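Local coordinates for conserved domain protein (Bacillus anthracis, PDB 3FBQ) that is of unknown function but is built mainly of antiparallel beta sheet, with regions assigned to two uncharacterised families of the E-set (immunoglobulin-like) clan, at residues G19-Y24 with M101-H106; E167-S172 with F176-N181. All blocks are in the same frame, centred on the assembly; numbering follows the deposited sequence.

Contact 1: G19-Y24 with M101-H106; sequences GLYENY and MVTTTH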
ATOM      1  N   GLY A  19      31.106  -5.676  -1.310  1.00 50.90           N
ATOM      2  CA  GLY A  19      31.746  -5.374  -2.586  1.00 46.76           C
ATOM      3  C   GLY A  19      30.841  -4.763  -3.667  1.00 43.96           C
ATOM      4  O   GLY A  19      31.261  -3.817  -4.344  1.00 43.24           O
ATOM      5  N   LEU A  20      29.618  -5.279  -3.835  1.00 40.55           N
ATOM      6  CA  LEU A  20      28.825  -4.901  -4.989  1.00 37.74           C
ATOM      7  C   LEU A  20      28.660  -3.380  -5.129  1.00 37.01           C
ATOM      8  O   LEU A  20      28.964  -2.799  -6.213  1.00 35.87           O
ATOM      9  CB  LEU A  20      27.474  -5.607  -5.010  1.00 37.15           C
ATOM     10  CG  LEU A  20      26.736  -5.821  -6.362  1.00 36.89           C
ATOM     11  CD1 LEU A  20      25.269  -5.584  -6.226  1.00 35.48           C
ATOM     12  CD2 LEU A  20      27.200  -5.002  -7.551  1.00 32.56           C
ATOM     13  N   TYR A  21      28.225  -2.730  -4.041  1.00 35.97           N
ATOM     14  CA  TYR A  21      27.905  -1.291  -4.108  1.00 35.24           C
ATOM     15  C   TYR A  21      29.091  -0.360  -4.080  1.00 34.84           C
ATOM     16  O   TYR A  21      28.953   0.868  -4.319  1.00 34.11           O
ATOM     17  CB  TYR A  21      26.830  -0.885  -3.095  1.00 34.76           C
ATOM     18  CG  TYR A  21      25.567  -1.521  -3.503  1.00 33.52           C
ATOM     19  CD1 TYR A  21      24.897  -1.121  -4.675  1.00 33.49           C
ATOM     20  CD2 TYR A  21      25.071  -2.570  -2.796  1.00 33.46           C
ATOM     21  CE1 TYR A  21      23.746  -1.742  -5.094  1.00 30.85           C
ATOM     22  CE2 TYR A  21      23.919  -3.202  -3.196  1.00 35.87           C
ATOM     23  CZ  TYR A  21      23.261  -2.804  -4.343  1.00 36.48           C
ATOM     24  OH  TYR A  21      22.105  -3.523  -4.694  1.00 42.67           O
ATOM     25  N   GLU A  22      30.250  -0.962  -3.841  1.00 34.76           N
ATOM     26  CA  GLU A  22      31.470  -0.204  -3.719  1.00 35.99           C
ATOM     27  C   GLU A  22      31.625   0.990  -4.709  1.00 35.26           C
ATOM     28  O   GLU A  22      31.971   2.073  -4.258  1.00 35.30           O
ATOM     29  CB  GLU A  22      32.709  -1.089  -3.700  1.00 36.18           C
ATOM     30  CG  GLU A  22      33.879  -0.261  -4.260  1.00 43.54           C
ATOM     31  CD  GLU A  22      35.228  -0.444  -3.541  1.00 50.82           C
ATOM     32  OE1 GLU A  22      35.716  -1.612  -3.506  1.00 54.00           O
ATOM     33  OE2 GLU A  22      35.805   0.590  -3.076  1.00 49.93           O
ATOM     34  N   ASN A  23      31.312   0.836  -6.009  1.00 34.65           N
ATOM     35  CA  ASN A  23      31.444   1.986  -6.932  1.00 33.80           C
ATOM     36  C   ASN A  23      30.206   2.686  -7.354  1.00 32.85           C
ATOM     37  O   ASN A  23      30.234   3.452  -8.316  1.00 33.19           O
ATOM     38  CB  ASN A  23      32.231   1.640  -8.170  1.00 34.16           C
ATOM     39  CG  ASN A  23      33.446   0.911  -7.835  1.00 36.41           C
ATOM     40  OD1 ASN A  23      34.318   1.450  -7.148  1.00 37.90           O
ATOM     41  ND2 ASN A  23      33.514  -0.358  -8.253  1.00 37.86           N
ATOM     42  N   TYR A  24      29.131   2.486  -6.623  1.00 31.76           N
ATOM     43  CA  TYR A  24      27.863   3.042  -7.039  1.00 31.08           C
ATOM     44  C   TYR A  24      27.743   4.584  -6.858  1.00 31.07           C
ATOM     45  O   TYR A  24      27.233   5.288  -7.739  1.00 30.49           O
ATOM     46  CB  TYR A  24      26.728   2.270  -6.356  1.00 30.37           C
ATOM     47  CG  TYR A  24      26.295   1.096  -7.152  1.00 29.44           C
ATOM     48  CD1 TYR A  24      25.037   1.040  -7.713  1.00 32.12           C
ATOM     49  CD2 TYR A  24      27.136   0.043  -7.371  1.00 31.76           C
ATOM     50  CE1 TYR A  24      24.637  -0.032  -8.456  1.00 29.94           C
ATOM     51  CE2 TYR A  24      26.761  -1.030  -8.142  1.00 31.06           C
ATOM     52  CZ  TYR A  24      25.508  -1.049  -8.685  1.00 31.14           C
ATOM     53  OH  TYR A  24      25.136  -2.119  -9.445  1.00 35.26           O
ATOM     54  N   MET A 101      17.801   2.077   0.794  1.00 24.47           N
ATOM     55  CA  MET A 101      18.014   1.948  -0.666  1.00 25.62           C
ATOM     56  C   MET A 101      16.795   1.247  -1.205  1.00 25.13           C
ATOM     57  O   MET A 101      16.318   0.286  -0.607  1.00 25.48           O
ATOM     58  CB  MET A 101      19.330   1.159  -0.974  1.00 26.07           C
ATOM     59  CG  MET A 101      19.605   0.738  -2.468  1.00 30.28           C
ATOM     60  SD  MET A 101      21.296   0.017  -2.789  1.00 29.26           S
ATOM     61  CE  MET A 101      21.115  -1.437  -1.829  1.00 23.07           C
ATOM     62  N   VAL A 102      16.231   1.741  -2.289  1.00 25.43           N
ATOM     63  CA  VAL A 102      15.291   0.889  -3.054  1.00 25.06           C
ATOM     64  C   VAL A 102      15.785   0.590  -4.504  1.00 26.93           C
ATOM     65  O   VAL A 102      16.364   1.465  -5.202  1.00 27.89           O
ATOM     66  CB  VAL A 102      13.762   1.221  -2.916  1.00 23.50           C
ATOM     67  CG1 VAL A 102      13.421   2.541  -2.145  1.00 20.59           C
ATOM     68  CG2 VAL A 102      13.129   1.160  -4.212  1.00 20.59           C
ATOM     69  N   THR A 103      15.517  -0.633  -4.929  1.00 26.86           N
ATOM     70  CA  THR A 103      16.075  -1.227  -6.116  1.00 28.40           C
ATOM     71  C   THR A 103      14.920  -1.711  -6.971  1.00 28.76           C
ATOM     72  O   THR A 103      14.129  -2.468  -6.479  1.00 29.56           O
ATOM     73  CB  THR A 103      16.797  -2.486  -5.612  1.00 28.29           C
ATOM     74  OG1 THR A 103      18.110  -2.114  -5.275  1.00 33.06           O
ATOM     75  CG2 THR A 103      16.824  -3.646  -6.582  1.00 26.91           C
ATOM     76  N   THR A 104      14.809  -1.346  -8.241  1.00 29.22           N
ATOM     77  CA  THR A 104      13.804  -2.011  -9.091  1.00 29.33           C
ATOM     78  C   THR A 104      14.396  -2.559 -10.414  1.00 29.45           C
ATOM     79  O   THR A 104      15.197  -1.896 -11.063  1.00 29.73           O
ATOM     80  CB  THR A 104      12.626  -1.087  -9.333  1.00 29.71           C
ATOM     81  OG1 THR A 104      12.244  -0.535  -8.078  1.00 30.68           O
ATOM     82  CG2 THR A 104      11.442  -1.833  -9.929  1.00 30.07           C
ATOM     83  N   THR A 105      14.009  -3.771 -10.788  1.00 28.34           N
ATOM     84  CA  THR A 105      14.489  -4.390 -11.995  1.00 28.66           C
ATOM     85  C   THR A 105      13.320  -4.589 -12.955  1.00 28.86           C
ATOM     86  O   THR A 105      12.349  -5.268 -12.607  1.00 29.00           O
ATOM     87  CB  THR A 105      15.192  -5.732 -11.658  1.00 28.20           C
ATOM     88  OG1 THR A 105      16.249  -5.402 -10.765  1.00 34.09           O
ATOM     89  CG2 THR A 105      15.830  -6.332 -12.850  1.00 23.90           C
ATOM     90  N   HIS A 106      13.400  -4.013 -14.146  1.00 28.52           N
ATOM     91  CA  HIS A 106      12.347  -4.218 -15.099  1.00 30.94           C
ATOM     92  C   HIS A 106      12.649  -5.521 -15.931  1.00 32.34           C
ATOM     93  O   HIS A 106      13.785  -6.010 -15.889  1.00 33.26           O
ATOM     94  CB  HIS A 106      12.222  -2.979 -15.944  1.00 29.82           C
ATOM     95  CG  HIS A 106      13.222  -2.923 -17.049  1.00 31.15           C
ATOM     96  ND1 HIS A 106      14.406  -2.231 -16.949  1.00 30.41           N
ATOM     97  CD2 HIS A 106      13.222  -3.490 -18.277  1.00 30.75           C
ATOM     98  CE1 HIS A 106      15.088  -2.360 -18.070  1.00 32.52           C
ATOM     99  NE2 HIS A 106      14.388  -3.111 -18.898  1.00 32.16           N
TER
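The Tyr21 ring carries Met101 SD over one face and CD1 of its neighbour Leu20 over the other, while Tyr24 CG lies at its edge, near the ring plane. The sulfur stands 4.0 Å from the centroid of the Tyr21 ring and 21° off the ring normal, a Met-aromatic contact that joins the loop between helices 9-12 and 24-27 to strand 97-106 of an antiparallel sheet. The two side chains come from opposite directions and together span the distance between their backbones, the CA atoms of Tyr21 and Met101 being 11.0 Å apart. Met101 spans its share by running straight out from the strand, CG anti to its backbone N (chi1 171°), before the turn at chi3 (66°) swings the methyl group past the rim of the Tyr21 ring, beside CE2, CZ and the hydroxyl. Tyr21 also presents its own edge to a ring: CD1 sits 3.5 Å above the plane of Tyr24, over its centre. Two backbone bonds fold the loop into successive turns, Glu22 N to Gly19 O at 3.1 Å and Tyr24 N to Tyr21 O at 2.8 Å, and Asp14 OD2 accepts a bond from Tyr21 N. Strand 97-106 is itself held between strands 53-62 and 84-92, and Leu13 also packs on Met101. The phenol oxygen of Tyr21 bonds to OE1 of Glu212, on strand 208-218 of the eight-stranded sheet, which ties the buried ring to a second part of the fold; beside that oxygen, Met101 CE approaches Tyr21 CZ to 3.6 Å.

Contact 2: E167-S172 with F176-N181; sequences EKVAMS and FILYYN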
ATOM      1  N   GLU A 167      22.543 -16.961 -20.549  1.00 32.76           N
ATOM      2  CA  GLU A 167      21.764 -16.288 -21.612  1.00 32.62           C
ATOM      3  C   GLU A 167      22.493 -15.029 -22.072  1.00 32.57           C
ATOM      4  O   GLU A 167      22.653 -14.754 -23.282  1.00 31.81           O
ATOM      5  CB  GLU A 167      20.373 -15.864 -21.107  1.00 32.93           C
ATOM      6  CG  GLU A 167      19.167 -16.848 -21.234  1.00 33.23           C
ATOM      7  CD  GLU A 167      17.912 -16.321 -20.456  1.00 38.25           C
ATOM      8  OE1 GLU A 167      16.836 -17.004 -20.360  1.00 40.61           O
ATOM      9  OE2 GLU A 167      18.001 -15.200 -19.898  1.00 39.22           O
ATOM     10  N   LYS A 168      22.937 -14.247 -21.098  1.00 32.11           N
ATOM     11  CA  LYS A 168      23.495 -12.967 -21.441  1.00 32.29           C
ATOM     12  C   LYS A 168      24.474 -12.479 -20.418  1.00 31.66           C
ATOM     13  O   LYS A 168      24.384 -12.842 -19.245  1.00 32.88           O
ATOM     14  CB  LYS A 168      22.375 -11.952 -21.564  1.00 31.75           C
ATOM     15  CG  LYS A 168      22.672 -10.971 -22.650  1.00 35.00           C
ATOM     16  CD  LYS A 168      21.930  -9.675 -22.457  1.00 40.55           C
ATOM     17  CE  LYS A 168      20.406  -9.826 -22.642  1.00 42.92           C
ATOM     18  NZ  LYS A 168      20.120 -10.714 -23.813  1.00 42.62           N
ATOM     19  N   VAL A 169      25.387 -11.623 -20.830  1.00 30.19           N
ATOM     20  CA  VAL A 169      26.255 -11.000 -19.855  1.00 30.12           C
ATOM     21  C   VAL A 169      26.269  -9.495 -20.139  1.00 30.81           C
ATOM     22  O   VAL A 169      26.177  -9.116 -21.305  1.00 31.28           O
ATOM     23  CB  VAL A 169      27.679 -11.645 -19.892  1.00 30.30           C
ATOM     24  CG1 VAL A 169      28.361 -11.427 -21.255  1.00 28.77           C
ATOM     25  CG2 VAL A 169      28.552 -11.169 -18.724  1.00 29.20           C
ATOM     26  N   ALA A 170      26.344  -8.637 -19.108  1.00 30.94           N
ATOM     27  CA  ALA A 170      26.369  -7.194 -19.347  1.00 31.76           C
ATOM     28  C   ALA A 170      27.280  -6.426 -18.383  1.00 32.34           C
ATOM     29  O   ALA A 170      27.155  -6.570 -17.204  1.00 32.58           O
ATOM     30  CB  ALA A 170      24.949  -6.614 -19.369  1.00 31.03           C
ATOM     31  N   MET A 171      28.171  -5.578 -18.896  1.00 32.98           N
ATOM     32  CA  MET A 171      29.265  -5.068 -18.084  1.00 33.22           C
ATOM     33  C   MET A 171      29.236  -3.545 -18.070  1.00 31.91           C
ATOM     34  O   MET A 171      29.467  -2.937 -19.100  1.00 32.68           O
ATOM     35  CB  MET A 171      30.604  -5.654 -18.589  1.00 33.55           C
ATOM     36  CG  MET A 171      30.571  -7.253 -18.821  1.00 39.18           C
ATOM     37  SD  MET A 171      31.835  -7.946 -20.029  1.00 51.07           S
ATOM     38  CE  MET A 171      31.056  -7.833 -21.663  1.00 46.76           C
ATOM     39  N   SER A 172      28.887  -2.939 -16.930  1.00 29.87           N
ATOM     40  CA  SER A 172      28.980  -1.497 -16.747  1.00 28.71           C
ATOM     41  C   SER A 172      30.294  -1.170 -16.096  1.00 28.31           C
ATOM     42  O   SER A 172      31.070  -2.044 -15.793  1.00 28.79           O
ATOM     43  CB  SER A 172      27.885  -0.975 -15.827  1.00 29.62           C
ATOM     44  OG  SER A 172      28.135  -1.280 -14.450  1.00 31.04           O
ATOM     45  N   PHE A 176      28.506  -5.750 -13.160  1.00 23.69           N
ATOM     46  CA  PHE A 176      28.175  -6.587 -14.336  1.00 23.42           C
ATOM     47  C   PHE A 176      27.053  -7.554 -14.058  1.00 22.25           C
ATOM     48  O   PHE A 176      26.910  -7.999 -12.936  1.00 24.55           O
ATOM     49  CB  PHE A 176      29.421  -7.299 -14.897  1.00 23.09           C
ATOM     50  CG  PHE A 176      29.830  -8.534 -14.139  1.00 23.64           C
ATOM     51  CD1 PHE A 176      30.915  -8.503 -13.269  1.00 27.07           C
ATOM     52  CD2 PHE A 176      29.169  -9.726 -14.314  1.00 24.96           C
ATOM     53  CE1 PHE A 176      31.346  -9.645 -12.583  1.00 25.66           C
ATOM     54  CE2 PHE A 176      29.554 -10.850 -13.606  1.00 27.31           C
ATOM     55  CZ  PHE A 176      30.669 -10.820 -12.763  1.00 25.82           C
ATOM     56  N   ILE A 177      26.286  -7.936 -15.066  1.00 22.25           N
ATOM     57  CA  ILE A 177      25.051  -8.777 -14.874  1.00 22.12           C
ATOM     58  C   ILE A 177      25.053 -10.117 -15.578  1.00 22.12           C
ATOM     59  O   ILE A 177      25.346 -10.195 -16.749  1.00 22.48           O
ATOM     60  CB  ILE A 177      23.809  -8.039 -15.368  1.00 21.55           C
ATOM     61  CG1 ILE A 177      23.689  -6.657 -14.700  1.00 21.42           C
ATOM     62  CG2 ILE A 177      22.569  -8.879 -15.144  1.00 22.20           C
ATOM     63  CD1 ILE A 177      22.687  -5.798 -15.372  1.00 21.88           C
ATOM     64  N   LEU A 178      24.730 -11.180 -14.867  1.00 23.49           N
ATOM     65  CA  LEU A 178      24.521 -12.486 -15.541  1.00 25.15           C
ATOM     66  C   LEU A 178      23.031 -12.853 -15.696  1.00 25.40           C
ATOM     67  O   LEU A 178      22.319 -13.030 -14.707  1.00 25.05           O
ATOM     68  CB  LEU A 178      25.270 -13.619 -14.831  1.00 24.88           C
ATOM     69  CG  LEU A 178      26.795 -13.441 -14.735  1.00 27.10           C
ATOM     70  CD1 LEU A 178      27.368 -14.592 -13.971  1.00 27.31           C
ATOM     71  CD2 LEU A 178      27.540 -13.255 -16.047  1.00 25.89           C
ATOM     72  N   TYR A 179      22.577 -12.961 -16.936  1.00 25.71           N
ATOM     73  CA  TYR A 179      21.246 -13.430 -17.194  1.00 26.90           C
ATOM     74  C   TYR A 179      21.246 -14.919 -17.473  1.00 27.84           C
ATOM     75  O   TYR A 179      22.021 -15.440 -18.266  1.00 27.49           O
ATOM     76  CB  TYR A 179      20.746 -12.785 -18.433  1.00 26.34           C
ATOM     77  CG  TYR A 179      20.578 -11.318 -18.342  1.00 28.51           C
ATOM     78  CD1 TYR A 179      19.351 -10.756 -17.933  1.00 22.84           C
ATOM     79  CD2 TYR A 179      21.634 -10.443 -18.736  1.00 31.58           C
ATOM     80  CE1 TYR A 179      19.172  -9.408 -17.903  1.00 22.39           C
ATOM     81  CE2 TYR A 179      21.452  -9.052 -18.707  1.00 27.80           C
ATOM     82  CZ  TYR A 179      20.218  -8.555 -18.291  1.00 27.28           C
ATOM     83  OH  TYR A 179      20.031  -7.196 -18.257  1.00 32.69           O
ATOM     84  N   TYR A 180      20.309 -15.605 -16.875  1.00 29.51           N
ATOM     85  CA  TYR A 180      20.253 -17.025 -17.086  1.00 31.00           C
ATOM     86  C   TYR A 180      18.921 -17.648 -16.583  1.00 31.51           C
ATOM     87  O   TYR A 180      18.030 -16.932 -16.100  1.00 30.63           O
ATOM     88  CB  TYR A 180      21.450 -17.621 -16.379  1.00 31.26           C
ATOM     89  CG  TYR A 180      21.291 -17.536 -14.890  1.00 32.95           C
ATOM     90  CD1 TYR A 180      21.595 -16.357 -14.191  1.00 32.78           C
ATOM     91  CD2 TYR A 180      20.807 -18.643 -14.166  1.00 33.99           C
ATOM     92  CE1 TYR A 180      21.416 -16.297 -12.795  1.00 32.78           C
ATOM     93  CE2 TYR A 180      20.635 -18.595 -12.770  1.00 31.81           C
ATOM     94  CZ  TYR A 180      20.935 -17.434 -12.103  1.00 30.52           C
ATOM     95  OH  TYR A 180      20.781 -17.441 -10.752  1.00 27.76           O
ATOM     96  N   ASN A 181      18.792 -18.978 -16.711  1.00 32.72           N
ATOM     97  CA  ASN A 181      17.542 -19.682 -16.338  1.00 33.36           C
ATOM     98  C   ASN A 181      17.779 -21.108 -15.978  1.00 34.72           C
ATOM     99  O   ASN A 181      18.770 -21.676 -16.399  1.00 35.46           O
ATOM    100  CB  ASN A 181      16.479 -19.641 -17.432  1.00 31.77           C
ATOM    101  CG  ASN A 181      16.967 -20.192 -18.723  1.00 30.52           C
ATOM    102  OD1 ASN A 181      17.324 -21.367 -18.863  1.00 26.41           O
ATOM    103  ND2 ASN A 181      16.982 -19.334 -19.699  1.00 31.19           N
TER
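Paired backbone hydrogen bonds tie Lys168 to Tyr179 and Ala170 to Ile177 in this antiparallel beta hairpin of strands 162-171 and 175-184. Lys168 O receives Tyr179 N at 2.9 Å, and Ala170 O receives Ile177 N at 2.7 Å. Ala170 N returns a bond to Ile177 O. At the far end from the turn, a classic beta bulge places both Glu167 and Lys168 opposite Tyr179: its O takes a bond from Lys168 N at 3.2 Å and a weak one from Glu167 N, with an N-H...O angle of 127°. Glu167 OE1 reaches toward Asn181 ND2, the amide plane turned 66° from that of the carboxylate; the modelled separation there is too short to trust. OE2 of Glu167 makes a salt bridge to Arg225.

On the face bearing Lys168, Ala170, Ile177 and Tyr179, the Tyr179 ring has an aliphatic group on each side, both offset toward the rim: Ile177 CG2 3.7 Å above the ring plane on one, Lys168 CE on the other. The lysine chain rises side by side with the tyrosine, CD past the CD2-CE2 edge, and the bend at chi3 brings CE in over the rim; NZ, 5.6 Å from the Tyr179 centroid, gives at most a weak cation-pi attraction. The phenol oxygen finds its partner in Arg52 NE.

The other face carries Val169, Met171, Phe176 and Leu178. Phe176 meets Phe230 of strand 224-231, which flanks the hairpin opposite strand 149-157. With Val169 CG2 anti to the backbone N, that methyl group lies beside the leucine, 3.5 Å from Leu178 CD2.

How the contacts relate
Contacts 1 and 2 follow one another along the chain and lie in neighbouring parts of the fold, their centres 15 Å apart and their nearest atoms about 6 Å apart without touching. Arg52, the partner of the Tyr179 hydroxyl, also bonds through NH2 to His106 O at the end of strand 97-106. A second link runs through the hairpin turn, where Val174 packs against Asn23 and Tyr24, and Tyr24 OH makes a weak hydrogen bond to Ser175 OG. The loop of contact 1 thus lies between the five-stranded sheet and the sheet containing contact 2.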